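Local coordinates for alpha-1,2-mannosidase (Bacteroides thetaiotaomicron, PDB 2WW2), which hydrolyses alpha-mannosides with inversion of configuration, as a calcium-dependent family GH92 mannosidase of a human gut symbiont, at residues 154-159 with 163-168; 80-85 with 231-236; 460-465 with 469-474; 355-360 with 385-390; 594-599 with 651-656. One frame throughout, in Å; residues are numbered along the deposited sequence.

How the contacts relate
From the N terminus, the chain first enters the beta-rich N-terminal region, where contact 2 (80-85 with 231-236) closes a long loop without any helix and joins facing strands. Contact 1 (154-159 with 163-168) is nested inside that loop as a tight hairpin, with about 11 Å between the centres of the two contacts. The helical catalytic domain follows in series: contact 4 (355-360 with 385-390), then contact 3 (460-465 with 469-474), then contact 5 (594-599 with 651-656), none crossing another. Contacts 3 and 4 touch, through Phe-461 CB and Val-389 CG2 at 3.7 Å. Contact 5 ties a loop to a small sheet, its nearest atoms about 6 Å from contact 4.

Contact 1 (154-159 with 163-168)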
# COMPACT_ATOMS: atom_id res chain seq x y z
N SER A 154 -30.38 3.84 -39.75
CA SER A 154 -31.62 3.20 -39.30
C SER A 154 -32.80 3.74 -40.11
O SER A 154 -32.65 4.68 -40.91
CB SER A 154 -31.83 3.48 -37.81
OG SER A 154 -31.76 4.87 -37.56
N SER A 155 -33.98 3.15 -39.91
CA SER A 155 -35.19 3.62 -40.60
C SER A 155 -36.40 3.31 -39.73
O SER A 155 -36.41 2.32 -38.97
CB SER A 155 -35.35 2.91 -41.94
OG SER A 155 -35.46 1.50 -41.74
N ILE A 156 -37.41 4.16 -39.84
CA ILE A 156 -38.66 3.97 -39.13
C ILE A 156 -39.81 4.30 -40.07
O ILE A 156 -39.75 5.28 -40.82
CB ILE A 156 -38.78 4.92 -37.91
CG1 ILE A 156 -37.58 4.75 -36.97
CG2 ILE A 156 -40.08 4.65 -37.14
CD1 ILE A 156 -37.57 5.78 -35.82
N THR A 157 -40.87 3.49 -40.01
CA THR A 157 -42.10 3.78 -40.73
C THR A 157 -43.27 3.74 -39.76
O THR A 157 -43.38 2.83 -38.94
CB THR A 157 -42.33 2.78 -41.89
OG1 THR A 157 -41.24 2.87 -42.81
CG2 THR A 157 -43.63 3.09 -42.62
N ILE A 158 -44.13 4.75 -39.83
CA ILE A 158 -45.30 4.81 -38.96
C ILE A 158 -46.53 4.54 -39.79
O ILE A 158 -46.63 5.02 -40.91
CB ILE A 158 -45.48 6.23 -38.36
CG1 ILE A 158 -44.18 6.73 -37.73
CG2 ILE A 158 -46.66 6.25 -37.35
CD1 ILE A 158 -44.26 8.17 -37.23
N GLU A 159 -47.46 3.76 -39.25
CA GLU A 159 -48.75 3.56 -39.89
C GLU A 159 -49.80 3.95 -38.86
O GLU A 159 -50.37 3.10 -38.18
CB GLU A 159 -48.91 2.11 -40.33
CG GLU A 159 -47.85 1.69 -41.35
CD GLU A 159 -48.03 0.26 -41.82
OE1 GLU A 159 -47.41 -0.65 -41.23
OE2 GLU A 159 -48.80 0.05 -42.77
N ARG A 163 -51.99 2.05 -35.97
CA ARG A 163 -51.35 2.15 -34.65
C ARG A 163 -50.06 1.33 -34.60
O ARG A 163 -49.71 0.81 -33.55
CB ARG A 163 -52.31 1.68 -33.55
CG ARG A 163 -53.58 2.54 -33.43
CD ARG A 163 -54.56 1.90 -32.44
NE ARG A 163 -55.21 0.75 -33.05
CZ ARG A 163 -55.16 -0.50 -32.59
NH1 ARG A 163 -54.48 -0.80 -31.48
NH2 ARG A 163 -55.82 -1.46 -33.25
N LEU A 164 -49.38 1.22 -35.75
CA LEU A 164 -48.16 0.43 -35.84
C LEU A 164 -46.94 1.28 -36.12
O LEU A 164 -47.03 2.29 -36.83
CB LEU A 164 -48.26 -0.61 -36.98
CG LEU A 164 -49.26 -1.75 -36.85
CD1 LEU A 164 -49.23 -2.67 -38.11
CD2 LEU A 164 -49.00 -2.54 -35.57
N VAL A 165 -45.79 0.87 -35.58
CA VAL A 165 -44.51 1.44 -36.00
C VAL A 165 -43.57 0.29 -36.33
O VAL A 165 -43.50 -0.67 -35.57
CB VAL A 165 -43.87 2.34 -34.92
CG1 VAL A 165 -42.42 2.68 -35.29
CG2 VAL A 165 -44.68 3.64 -34.75
N LYS A 166 -42.88 0.37 -37.45
CA LYS A 166 -41.89 -0.65 -37.79
C LYS A 166 -40.58 0.04 -38.09
O LYS A 166 -40.57 1.23 -38.39
CB LYS A 166 -42.36 -1.46 -39.00
CG LYS A 166 -43.68 -2.21 -38.74
CD LYS A 166 -44.14 -3.02 -39.96
CE LYS A 166 -45.45 -3.73 -39.64
NZ LYS A 166 -46.07 -4.28 -40.87
N GLY A 167 -39.46 -0.69 -38.04
CA GLY A 167 -38.19 -0.05 -38.37
C GLY A 167 -37.03 -1.01 -38.42
O GLY A 167 -37.20 -2.23 -38.20
N ALA A 168 -35.86 -0.48 -38.71
CA ALA A 168 -34.67 -1.31 -38.70
C ALA A 168 -33.59 -0.54 -37.99
O ALA A 168 -33.41 0.66 -38.23
CB ALA A 168 -34.24 -1.67 -40.12
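A G1 beta bulge, with Arg-163 and Leu-164 together opposite Glu-159, closes the antiparallel hairpin of strands 154-159 and 164-169. Arg-163 takes the left-handed backbone conformation (phi 60°), and its NH1 bonds to Phe-188 O. Leu-164 N reaches Glu-159 O at 3.2 Å, standing 44° out of the carbonyl plane. In Val-165, CG1 lies anti to the backbone N (chi1 168°), which brings it to 3.6 Å from Ile-156 CG2; its CG2 runs beside Ile-158 CG2 at 4.2 Å. Lys-166 forms a hydrogen-bonded pair with Thr-157, whose N gives a nearly straight bond of 2.8 Å to Lys-166 O. The extended lysine chain brings NZ to 3.9 Å from Glu-159 OE1, a long salt bridge, while Glu-159 OE2 is engaged by Lys-162. Gly-167, lacking a side chain, lets its CA approach Ser-155 O to 3.0 Å. Ala-168 ends the ladder, its N bonded to Ser-155 O at 2.9 Å and its O receiving Ser-155 N.

Contact 2 (80-85 with 231-236)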
# COMPACT_ATOMS: atom_id res chain seq x y z
N PHE A 80 -32.71 -0.45 -30.10
CA PHE A 80 -33.56 0.72 -30.30
C PHE A 80 -34.19 1.04 -28.96
O PHE A 80 -34.03 0.26 -28.00
CB PHE A 80 -34.61 0.47 -31.41
CG PHE A 80 -35.71 -0.49 -31.04
CD1 PHE A 80 -36.91 -0.01 -30.53
CD2 PHE A 80 -35.58 -1.86 -31.26
CE1 PHE A 80 -37.94 -0.89 -30.19
CE2 PHE A 80 -36.63 -2.73 -30.92
CZ PHE A 80 -37.80 -2.25 -30.38
N SER A 81 -34.85 2.19 -28.82
CA SER A 81 -35.47 2.49 -27.52
C SER A 81 -36.86 3.05 -27.70
O SER A 81 -37.22 3.54 -28.77
CB SER A 81 -34.63 3.46 -26.68
OG SER A 81 -34.64 4.77 -27.25
N ILE A 82 -37.63 2.99 -26.62
CA ILE A 82 -38.97 3.54 -26.59
C ILE A 82 -39.00 4.43 -25.34
O ILE A 82 -38.49 4.03 -24.30
CB ILE A 82 -39.99 2.39 -26.43
CG1 ILE A 82 -40.11 1.58 -27.72
CG2 ILE A 82 -41.35 2.93 -26.01
CD1 ILE A 82 -40.82 0.24 -27.52
N MET A 83 -39.57 5.63 -25.45
CA MET A 83 -39.58 6.56 -24.33
C MET A 83 -40.91 7.30 -24.27
O MET A 83 -41.20 8.15 -25.11
CB MET A 83 -38.42 7.57 -24.43
CG MET A 83 -38.34 8.49 -23.22
SD MET A 83 -38.15 7.57 -21.67
CE MET A 83 -37.90 8.94 -20.55
N PRO A 84 -41.74 6.99 -23.27
CA PRO A 84 -42.95 7.80 -23.12
C PRO A 84 -42.58 9.16 -22.50
O PRO A 84 -41.64 9.25 -21.72
CB PRO A 84 -43.82 6.96 -22.18
CG PRO A 84 -42.86 6.09 -21.44
CD PRO A 84 -41.66 5.87 -22.33
N LEU A 85 -43.30 10.21 -22.88
CA LEU A 85 -43.02 11.56 -22.39
C LEU A 85 -44.33 12.28 -22.08
O LEU A 85 -45.31 12.11 -22.79
CB LEU A 85 -42.26 12.38 -23.44
CG LEU A 85 -40.83 11.98 -23.82
CD1 LEU A 85 -40.38 12.85 -25.00
CD2 LEU A 85 -39.84 12.12 -22.62
N ILE A 231 -48.12 -0.78 -25.06
CA ILE A 231 -47.25 -0.83 -26.24
C ILE A 231 -46.74 -2.25 -26.31
O ILE A 231 -46.20 -2.76 -25.34
CB ILE A 231 -46.01 0.08 -26.09
CG1 ILE A 231 -46.41 1.49 -25.64
CG2 ILE A 231 -45.23 0.16 -27.45
CD1 ILE A 231 -45.21 2.44 -25.42
N ARG A 232 -46.91 -2.89 -27.47
CA ARG A 232 -46.46 -4.26 -27.67
C ARG A 232 -45.38 -4.21 -28.71
O ARG A 232 -45.56 -3.54 -29.71
CB ARG A 232 -47.59 -5.15 -28.19
CG ARG A 232 -48.78 -5.21 -27.25
CD ARG A 232 -49.98 -6.01 -27.85
NE ARG A 232 -51.11 -5.83 -26.95
CZ ARG A 232 -52.12 -5.00 -27.19
NH1 ARG A 232 -52.17 -4.33 -28.33
NH2 ARG A 232 -53.08 -4.86 -26.28
N THR A 233 -44.28 -4.92 -28.48
CA THR A 233 -43.16 -4.86 -29.43
C THR A 233 -42.41 -6.20 -29.53
O THR A 233 -42.38 -6.99 -28.58
CB THR A 233 -42.22 -3.68 -29.06
OG1 THR A 233 -41.23 -3.49 -30.08
CG2 THR A 233 -41.52 -3.90 -27.72
N ALA A 234 -41.85 -6.48 -30.70
CA ALA A 234 -40.95 -7.62 -30.86
C ALA A 234 -40.00 -7.30 -32.00
O ALA A 234 -40.24 -6.38 -32.79
CB ALA A 234 -41.72 -8.91 -31.16
N SER A 235 -38.90 -8.04 -32.07
CA SER A 235 -37.92 -7.83 -33.13
C SER A 235 -37.39 -9.16 -33.63
O SER A 235 -37.62 -10.22 -33.02
CB SER A 235 -36.76 -6.95 -32.63
OG SER A 235 -35.88 -7.69 -31.78
N SER A 236 -36.67 -9.10 -34.74
CA SER A 236 -36.07 -10.28 -35.34
C SER A 236 -34.74 -9.88 -35.98
O SER A 236 -34.60 -8.74 -36.44
CB SER A 236 -37.00 -10.87 -36.42
OG SER A 236 -36.38 -11.96 -37.09
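The ring of Phe-80 meets Thr-233 at its edge: OG1 lies near the ring plane, 3.7 Å from CZ, while the ring also stacks with Phe-184 of strand 182-188. This is face-to-face packing within a beta sandwich, as expected for the N-terminal domain of family GH92. The evidence is the strand geometry: the axes of 80-85 and 231-236 run antiparallel at 174° but stay 10.7 Å apart, too far for a backbone ladder, and Phe-80, Ile-82, Ile-231 and Thr-233 all direct their CB atoms toward the facing strand. Phe-80 CG stands between its own backbone N and carbonyl carbon (chi1 71°), a setting that puts the ring edge at Thr-233. Thr-233 turns OG1 anti to the backbone N (chi1 -172°); the hydroxyl bonds to Met-185 O, so its polar demand is met within the wall of the sandwich and not by the ring. Its other branch, CG2, approaches Ile-82 CD1 at 4.2 Å. Met-186 of strand 182-188 touches Phe-80, Ile-82 and Thr-233, and Val-145 of strand 143-148 touches both isoleucines, so neighbouring strands complete the apolar layer. The side chains of Ile-82 and Ile-231 overlap antiparallel, coming together where the branch methyl CG2 of Ile-82 lies 3.9 Å from the terminal CD1 of Ile-231.

Contact 3 (460-465 with 469-474)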
# COMPACT_ATOMS: atom_id res chain seq x y z
N ARG A 460 -7.74 -35.00 -23.49
CA ARG A 460 -8.78 -35.76 -22.81
C ARG A 460 -9.85 -36.19 -23.81
O ARG A 460 -10.32 -37.33 -23.78
CB ARG A 460 -9.42 -34.89 -21.73
CG ARG A 460 -8.52 -34.68 -20.50
CD ARG A 460 -8.79 -35.79 -19.50
NE ARG A 460 -10.16 -35.62 -19.06
CZ ARG A 460 -10.95 -36.55 -18.52
NH1 ARG A 460 -10.51 -37.81 -18.33
NH2 ARG A 460 -12.18 -36.20 -18.17
N PHE A 461 -10.26 -35.25 -24.66
CA PHE A 461 -11.29 -35.48 -25.67
C PHE A 461 -10.86 -36.56 -26.63
O PHE A 461 -11.59 -37.54 -26.84
CB PHE A 461 -11.66 -34.18 -26.41
CG PHE A 461 -12.87 -34.30 -27.30
CD1 PHE A 461 -14.15 -34.35 -26.75
CD2 PHE A 461 -12.74 -34.33 -28.69
CE1 PHE A 461 -15.27 -34.46 -27.57
CE2 PHE A 461 -13.85 -34.43 -29.50
CZ PHE A 461 -15.12 -34.51 -28.95
N ALA A 462 -9.66 -36.42 -27.20
CA ALA A 462 -9.17 -37.40 -28.16
C ALA A 462 -9.09 -38.78 -27.49
O ALA A 462 -9.45 -39.79 -28.09
CB ALA A 462 -7.81 -37.01 -28.69
N GLU A 463 -8.59 -38.82 -26.26
CA GLU A 463 -8.43 -40.11 -25.56
C GLU A 463 -9.77 -40.82 -25.42
O GLU A 463 -9.87 -42.03 -25.63
CB GLU A 463 -7.77 -39.91 -24.18
CG GLU A 463 -7.37 -41.22 -23.54
CD GLU A 463 -6.46 -41.04 -22.34
OE1 GLU A 463 -6.82 -40.27 -21.44
OE2 GLU A 463 -5.39 -41.69 -22.32
N SER A 464 -10.81 -40.05 -25.09
CA SER A 464 -12.16 -40.62 -24.91
C SER A 464 -12.76 -41.15 -26.22
O SER A 464 -13.70 -41.94 -26.19
CB SER A 464 -13.11 -39.62 -24.23
OG SER A 464 -13.66 -38.72 -25.17
N LEU A 465 -12.22 -40.73 -27.37
CA LEU A 465 -12.68 -41.25 -28.67
C LEU A 465 -11.88 -42.47 -29.10
O LEU A 465 -12.20 -43.11 -30.12
CB LEU A 465 -12.57 -40.18 -29.76
CG LEU A 465 -13.22 -38.81 -29.52
CD1 LEU A 465 -13.10 -37.94 -30.79
CD2 LEU A 465 -14.68 -38.97 -29.10
N ASP A 469 -3.05 -41.67 -30.27
CA ASP A 469 -1.90 -40.95 -30.83
C ASP A 469 -2.10 -39.44 -30.72
O ASP A 469 -1.22 -38.71 -30.26
CB ASP A 469 -1.67 -41.34 -32.29
CG ASP A 469 -1.01 -42.69 -32.44
OD1 ASP A 469 -0.36 -43.15 -31.46
OD2 ASP A 469 -1.13 -43.31 -33.53
N ILE A 470 -3.27 -38.97 -31.13
CA ILE A 470 -3.59 -37.56 -30.98
C ILE A 470 -3.64 -37.16 -29.51
O ILE A 470 -3.16 -36.08 -29.12
CB ILE A 470 -4.91 -37.20 -31.70
CG1 ILE A 470 -4.72 -37.35 -33.23
CG2 ILE A 470 -5.37 -35.78 -31.34
CD1 ILE A 470 -6.02 -37.25 -34.03
N ALA A 471 -4.22 -38.02 -28.67
CA ALA A 471 -4.23 -37.73 -27.22
C ALA A 471 -2.81 -37.55 -26.67
O ALA A 471 -2.52 -36.59 -25.97
CB ALA A 471 -4.98 -38.82 -26.45
N ASP A 472 -1.92 -38.48 -27.00
CA ASP A 472 -0.54 -38.37 -26.53
C ASP A 472 0.16 -37.12 -27.09
O ASP A 472 0.94 -36.47 -26.39
CB ASP A 472 0.26 -39.66 -26.85
CG ASP A 472 -0.32 -40.90 -26.14
OD1 ASP A 472 -1.10 -40.76 -25.17
OD2 ASP A 472 0.01 -42.02 -26.55
N GLN A 473 -0.13 -36.73 -28.33
CA GLN A 473 0.42 -35.48 -28.87
C GLN A 473 0.04 -34.29 -27.98
O GLN A 473 0.85 -33.39 -27.73
CB GLN A 473 -0.09 -35.19 -30.27
CG GLN A 473 0.56 -36.00 -31.37
CD GLN A 473 -0.17 -35.81 -32.68
OE1 GLN A 473 -0.57 -36.78 -33.33
NE2 GLN A 473 -0.38 -34.56 -33.06
N TYR A 474 -1.20 -34.28 -27.52
CA TYR A 474 -1.71 -33.15 -26.77
C TYR A 474 -1.35 -33.22 -25.29
O TYR A 474 -1.09 -32.19 -24.68
CB TYR A 474 -3.21 -32.93 -27.03
CG TYR A 474 -3.43 -32.10 -28.27
CD1 TYR A 474 -3.56 -30.72 -28.19
CD2 TYR A 474 -3.45 -32.69 -29.54
CE1 TYR A 474 -3.72 -29.94 -29.32
CE2 TYR A 474 -3.61 -31.92 -30.68
CZ TYR A 474 -3.73 -30.54 -30.56
OH TYR A 474 -3.89 -29.77 -31.67
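Ala-462 and Ala-471 let the helical segments 460-465 and 469-474 come unusually near, with segment axes 7.6 Å apart and the two alanine CA atoms 5.0 Å apart. The methyls interlock without meeting head-on: Ala-462 CB sits 3.7 Å from Ala-471 N and 3.8 Å from Ile-470 CG2, whereas Ala-471 CB settles against the first helix, 3.6 Å from Glu-463 N. The branch of Ile-470 that does the touching lies beside its own carbonyl carbon, opposite the backbone N, because CG1 has taken the place next to that N (chi1 -67°). The short helix 468-475 thus folds back on the end of helix 444-465 as an antiparallel helical hairpin, with 161° between the N-to-C directions of the two segments. It lies in the helical catalytic domain, whose family belongs to the six-hairpin clan. On the solvent side the contact opens out. Glu-463 CB still lies 3.8 Å from Ala-471 CB, but the extended chain carries the carboxylate beyond the alanine contact, where OE1 bonds to Tyr-475 OH. Asp-472, exposed, holds OD1 5.2 Å from Glu-463 OE2; Gln-468 NE2 bonds to both oxygens, which probably eases the repulsion between the two acids.

Contact 4 (355-360 with 385-390)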
# COMPACT_ATOMS: atom_id res chain seq x y z
N GLN A 355 -23.64 -27.28 -29.77
CA GLN A 355 -23.96 -27.29 -31.21
C GLN A 355 -23.67 -25.94 -31.88
O GLN A 355 -23.20 -25.89 -33.02
CB GLN A 355 -25.44 -27.60 -31.46
CG GLN A 355 -25.88 -29.04 -31.44
CD GLN A 355 -27.40 -29.13 -31.44
OE1 GLN A 355 -28.04 -29.32 -30.38
NE2 GLN A 355 -28.00 -28.93 -32.61
N SER A 356 -24.00 -24.85 -31.20
CA SER A 356 -23.82 -23.52 -31.79
C SER A 356 -22.35 -23.14 -31.99
O SER A 356 -22.02 -22.40 -32.92
CB SER A 356 -24.54 -22.43 -30.99
OG SER A 356 -23.90 -22.17 -29.75
N ILE A 357 -21.48 -23.67 -31.15
CA ILE A 357 -20.04 -23.44 -31.30
C ILE A 357 -19.57 -24.08 -32.60
O ILE A 357 -18.82 -23.48 -33.37
CB ILE A 357 -19.26 -24.03 -30.08
CG1 ILE A 357 -19.46 -23.13 -28.85
CG2 ILE A 357 -17.76 -24.18 -30.40
CD1 ILE A 357 -18.97 -23.79 -27.55
N ILE A 358 -20.02 -25.31 -32.84
CA ILE A 358 -19.67 -26.00 -34.09
C ILE A 358 -20.28 -25.26 -35.30
O ILE A 358 -19.64 -25.10 -36.34
CB ILE A 358 -20.11 -27.48 -34.05
CG1 ILE A 358 -19.40 -28.20 -32.91
CG2 ILE A 358 -19.82 -28.20 -35.39
CD1 ILE A 358 -17.90 -27.99 -32.93
N ASN A 359 -21.52 -24.80 -35.16
CA ASN A 359 -22.14 -24.04 -36.24
C ASN A 359 -21.31 -22.80 -36.58
O ASN A 359 -21.10 -22.49 -37.74
CB ASN A 359 -23.57 -23.62 -35.87
CG ASN A 359 -24.53 -24.80 -35.78
OD1 ASN A 359 -24.26 -25.87 -36.31
ND2 ASN A 359 -25.65 -24.60 -35.09
N ALA A 360 -20.87 -22.07 -35.56
CA ALA A 360 -20.06 -20.86 -35.78
C ALA A 360 -18.78 -21.25 -36.51
O ALA A 360 -18.32 -20.54 -37.43
CB ALA A 360 -19.73 -20.17 -34.43
N VAL A 385 -12.86 -24.72 -26.39
CA VAL A 385 -12.58 -26.15 -26.26
C VAL A 385 -13.10 -26.68 -24.92
O VAL A 385 -13.68 -27.77 -24.83
CB VAL A 385 -11.06 -26.39 -26.38
CG1 VAL A 385 -10.74 -27.83 -26.07
CG2 VAL A 385 -10.59 -25.99 -27.81
N SER A 386 -12.91 -25.89 -23.88
CA SER A 386 -13.36 -26.31 -22.56
C SER A 386 -14.87 -26.54 -22.51
O SER A 386 -15.34 -27.53 -21.95
CB SER A 386 -12.95 -25.26 -21.51
OG SER A 386 -13.52 -25.60 -20.24
N LEU A 387 -15.65 -25.63 -23.09
CA LEU A 387 -17.11 -25.82 -23.11
C LEU A 387 -17.50 -27.13 -23.79
O LEU A 387 -18.35 -27.87 -23.30
CB LEU A 387 -17.80 -24.68 -23.87
CG LEU A 387 -18.22 -23.47 -23.03
CD1 LEU A 387 -16.98 -22.77 -22.46
CD2 LEU A 387 -19.04 -22.52 -23.92
N LEU A 388 -16.87 -27.41 -24.92
CA LEU A 388 -17.16 -28.65 -25.62
C LEU A 388 -16.75 -29.88 -24.80
O LEU A 388 -17.50 -30.85 -24.68
CB LEU A 388 -16.47 -28.68 -26.99
CG LEU A 388 -16.90 -27.64 -28.05
CD1 LEU A 388 -16.09 -27.82 -29.35
CD2 LEU A 388 -18.38 -27.81 -28.34
N VAL A 389 -15.54 -29.86 -24.26
CA VAL A 389 -15.02 -31.07 -23.59
C VAL A 389 -15.65 -31.29 -22.21
O VAL A 389 -15.98 -32.42 -21.83
CB VAL A 389 -13.49 -31.01 -23.49
CG1 VAL A 389 -12.97 -32.19 -22.65
CG2 VAL A 389 -12.88 -31.01 -24.91
N ASP A 390 -15.83 -30.20 -21.47
CA ASP A 390 -16.48 -30.33 -20.17
C ASP A 390 -17.86 -30.97 -20.35
O ASP A 390 -18.24 -31.90 -19.59
CB ASP A 390 -16.59 -28.97 -19.46
CG ASP A 390 -17.16 -29.11 -18.05
OD1 ASP A 390 -16.52 -29.80 -17.21
OD2 ASP A 390 -18.24 -28.53 -17.77
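Asp-390 N bonds to Ser-386 O at 2.8 Å, one of the i to i+4 bonds of the helix that presents Leu-387 and Leu-388 together to Ile-357 and Ile-358. The interface itself is wholly apolar. Leu-388 points between the two isoleucines: its CD1 lies 4.0 Å from Ile-358 CD1 and 4.1 Å from Ile-357 CG2, and its CD2 is 4.1 Å from Ile-357 CD1. Ile-358 starts off to one side of the contact, and a folded second torsion (chi2 -51°) brings its terminal methyl round to the leucine. The long arm of Ile-357 runs across Leu-387, nearly perpendicular to it, with CD1 3.8 Å from Leu-387 CD2. With the axes of 355-360 and 385-390 10.5 Å apart and 136° between the N-to-C directions of these segments, this is interdigitated packing of large aliphatic side chains between two helices of the catalytic domain. Helix 401-413 adjoins through Met-408, which touches Leu-388; helix 444-465 packs on Val-385 and Val-389; and helix 338-345 lies by Leu-387 through His-339.

Contact 5 (594-599 with 651-656); sequences YDYIGQ and EYAIGS
Asp-595 and Tyr-596 both place CG beside the backbone N, at chi1 -81° and -65°. Asp-595 thereby sets its carboxylate against Ala-653 and Ile-654, whereas Tyr-596 leaves to one side and reaches Ala-653 with its phenol end. Asp-595 OD2 comes to 2.5 Å from Ile-654 O, a very close approach of two oxygens, and lies 3.4 Å from Ala-653 CB. Ala-653 CB is held between the two side chains, with OH and CE2 of Tyr-596 at 4.0 Å and 4.2 Å. Tyr-596 OH bonds to a water at 2.8 Å, which lies in the ring plane at its edge and donates to Glu-651 OE1 at 3.0 Å; OE1 also accepts from Tyr-733 N. An alanine in place of Asp-595 would remove both carboxylate oxygens and would probably open a gap beside Ala-653 CB and Ile-654 O, the Ala-653 methyl losing OD2, its closest partner across the contact. A loop of the catalytic domain is here laid on a strand: residues 594-595 are the last of a 3-10 segment, and Gln-599 N bonds back to Tyr-594 O before helix 600-613. Asn-699 joins the two sides, its ND2 bonding to Asp-595 O and its backbone pairing with Ile-654. Strand 651-654 is central in a three-stranded antiparallel sheet, flanked by strands 642-643 and 700-702, while helix 600-613 packs on Asp-595 through Pro-600 and Thr-603.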
# COMPACT_ATOMS: atom_id res chain seq x y z
N TYR A 594 -6.64 -26.10 -1.44
CA TYR A 594 -6.32 -26.84 -0.22
C TYR A 594 -6.89 -28.26 -0.24
O TYR A 594 -6.37 -29.13 0.45
CB TYR A 594 -6.84 -26.14 1.02
CG TYR A 594 -6.25 -24.77 1.32
CD1 TYR A 594 -5.00 -24.64 1.93
CD2 TYR A 594 -6.97 -23.62 1.08
CE1 TYR A 594 -4.48 -23.39 2.27
CE2 TYR A 594 -6.46 -22.35 1.39
CZ TYR A 594 -5.22 -22.25 1.98
OH TYR A 594 -4.73 -21.00 2.31
N ASP A 595 -7.95 -28.49 -1.02
CA ASP A 595 -8.58 -29.82 -1.17
C ASP A 595 -7.65 -30.84 -1.82
O ASP A 595 -7.87 -32.05 -1.70
CB ASP A 595 -9.83 -29.75 -2.06
CG ASP A 595 -11.08 -29.27 -1.34
OD1 ASP A 595 -11.12 -29.21 -0.10
OD2 ASP A 595 -12.09 -28.98 -2.04
N TYR A 596 -6.65 -30.34 -2.54
CA TYR A 596 -5.75 -31.18 -3.34
C TYR A 596 -4.45 -31.51 -2.62
O TYR A 596 -3.67 -32.37 -3.06
CB TYR A 596 -5.41 -30.47 -4.68
CG TYR A 596 -6.62 -30.28 -5.58
CD1 TYR A 596 -6.76 -31.03 -6.76
CD2 TYR A 596 -7.61 -29.37 -5.25
CE1 TYR A 596 -7.87 -30.87 -7.58
CE2 TYR A 596 -8.73 -29.21 -6.06
CZ TYR A 596 -8.85 -29.96 -7.23
OH TYR A 596 -9.97 -29.80 -8.01
N ILE A 597 -4.20 -30.82 -1.51
CA ILE A 597 -2.92 -30.92 -0.85
C ILE A 597 -3.07 -31.14 0.65
O ILE A 597 -2.16 -30.84 1.41
CB ILE A 597 -2.05 -29.66 -1.14
CG1 ILE A 597 -2.71 -28.40 -0.59
CG2 ILE A 597 -1.87 -29.49 -2.62
CD1 ILE A 597 -2.13 -27.12 -1.15
N GLY A 598 -4.24 -31.61 1.07
CA GLY A 598 -4.40 -32.20 2.40
C GLY A 598 -4.93 -31.35 3.53
O GLY A 598 -4.91 -31.78 4.68
N GLN A 599 -5.42 -30.15 3.23
CA GLN A 599 -5.97 -29.34 4.30
C GLN A 599 -7.31 -28.72 3.93
O GLN A 599 -7.43 -27.49 3.84
CB GLN A 599 -4.97 -28.26 4.72
CG GLN A 599 -3.60 -28.81 5.14
CD GLN A 599 -2.72 -27.75 5.80
OE1 GLN A 599 -2.90 -26.55 5.56
NE2 GLN A 599 -1.77 -28.19 6.61
N GLU A 651 -15.66 -33.42 -12.15
CA GLU A 651 -15.46 -33.48 -10.69
C GLU A 651 -15.75 -32.09 -10.15
O GLU A 651 -15.41 -31.10 -10.81
CB GLU A 651 -13.98 -33.69 -10.33
CG GLU A 651 -13.53 -35.09 -10.20
CD GLU A 651 -12.05 -35.20 -9.96
OE1 GLU A 651 -11.32 -34.19 -9.77
OE2 GLU A 651 -11.60 -36.35 -9.98
N TYR A 652 -16.28 -32.02 -8.93
CA TYR A 652 -16.44 -30.73 -8.27
C TYR A 652 -15.79 -30.80 -6.89
O TYR A 652 -16.15 -31.67 -6.08
CB TYR A 652 -17.95 -30.41 -8.11
CG TYR A 652 -18.73 -30.46 -9.40
CD1 TYR A 652 -19.01 -29.30 -10.12
CD2 TYR A 652 -19.20 -31.67 -9.92
CE1 TYR A 652 -19.73 -29.33 -11.29
CE2 TYR A 652 -19.91 -31.72 -11.09
CZ TYR A 652 -20.18 -30.54 -11.77
OH TYR A 652 -20.88 -30.58 -12.94
N ALA A 653 -14.82 -29.92 -6.63
CA ALA A 653 -14.15 -29.89 -5.33
C ALA A 653 -15.11 -29.37 -4.27
O ALA A 653 -15.85 -28.41 -4.51
CB ALA A 653 -12.87 -29.04 -5.38
N ILE A 654 -15.10 -30.01 -3.11
CA ILE A 654 -15.99 -29.65 -2.02
C ILE A 654 -15.45 -28.45 -1.21
O ILE A 654 -14.26 -28.39 -0.86
CB ILE A 654 -16.32 -30.89 -1.15
CG1 ILE A 654 -17.20 -31.83 -1.98
CG2 ILE A 654 -17.08 -30.47 0.15
CD1 ILE A 654 -17.35 -33.23 -1.41
N GLY A 655 -16.32 -27.48 -0.97
CA GLY A 655 -15.96 -26.34 -0.15
C GLY A 655 -16.70 -26.47 1.16
O GLY A 655 -16.43 -27.37 1.96
N SER A 656 -17.68 -25.59 1.35
CA SER A 656 -18.52 -25.60 2.54
C SER A 656 -19.77 -24.85 2.15
O SER A 656 -19.67 -23.72 1.64
CB SER A 656 -17.79 -24.90 3.70
OG SER A 656 -18.65 -24.72 4.79
O HOH W 1 -10.52 -31.37 -10.20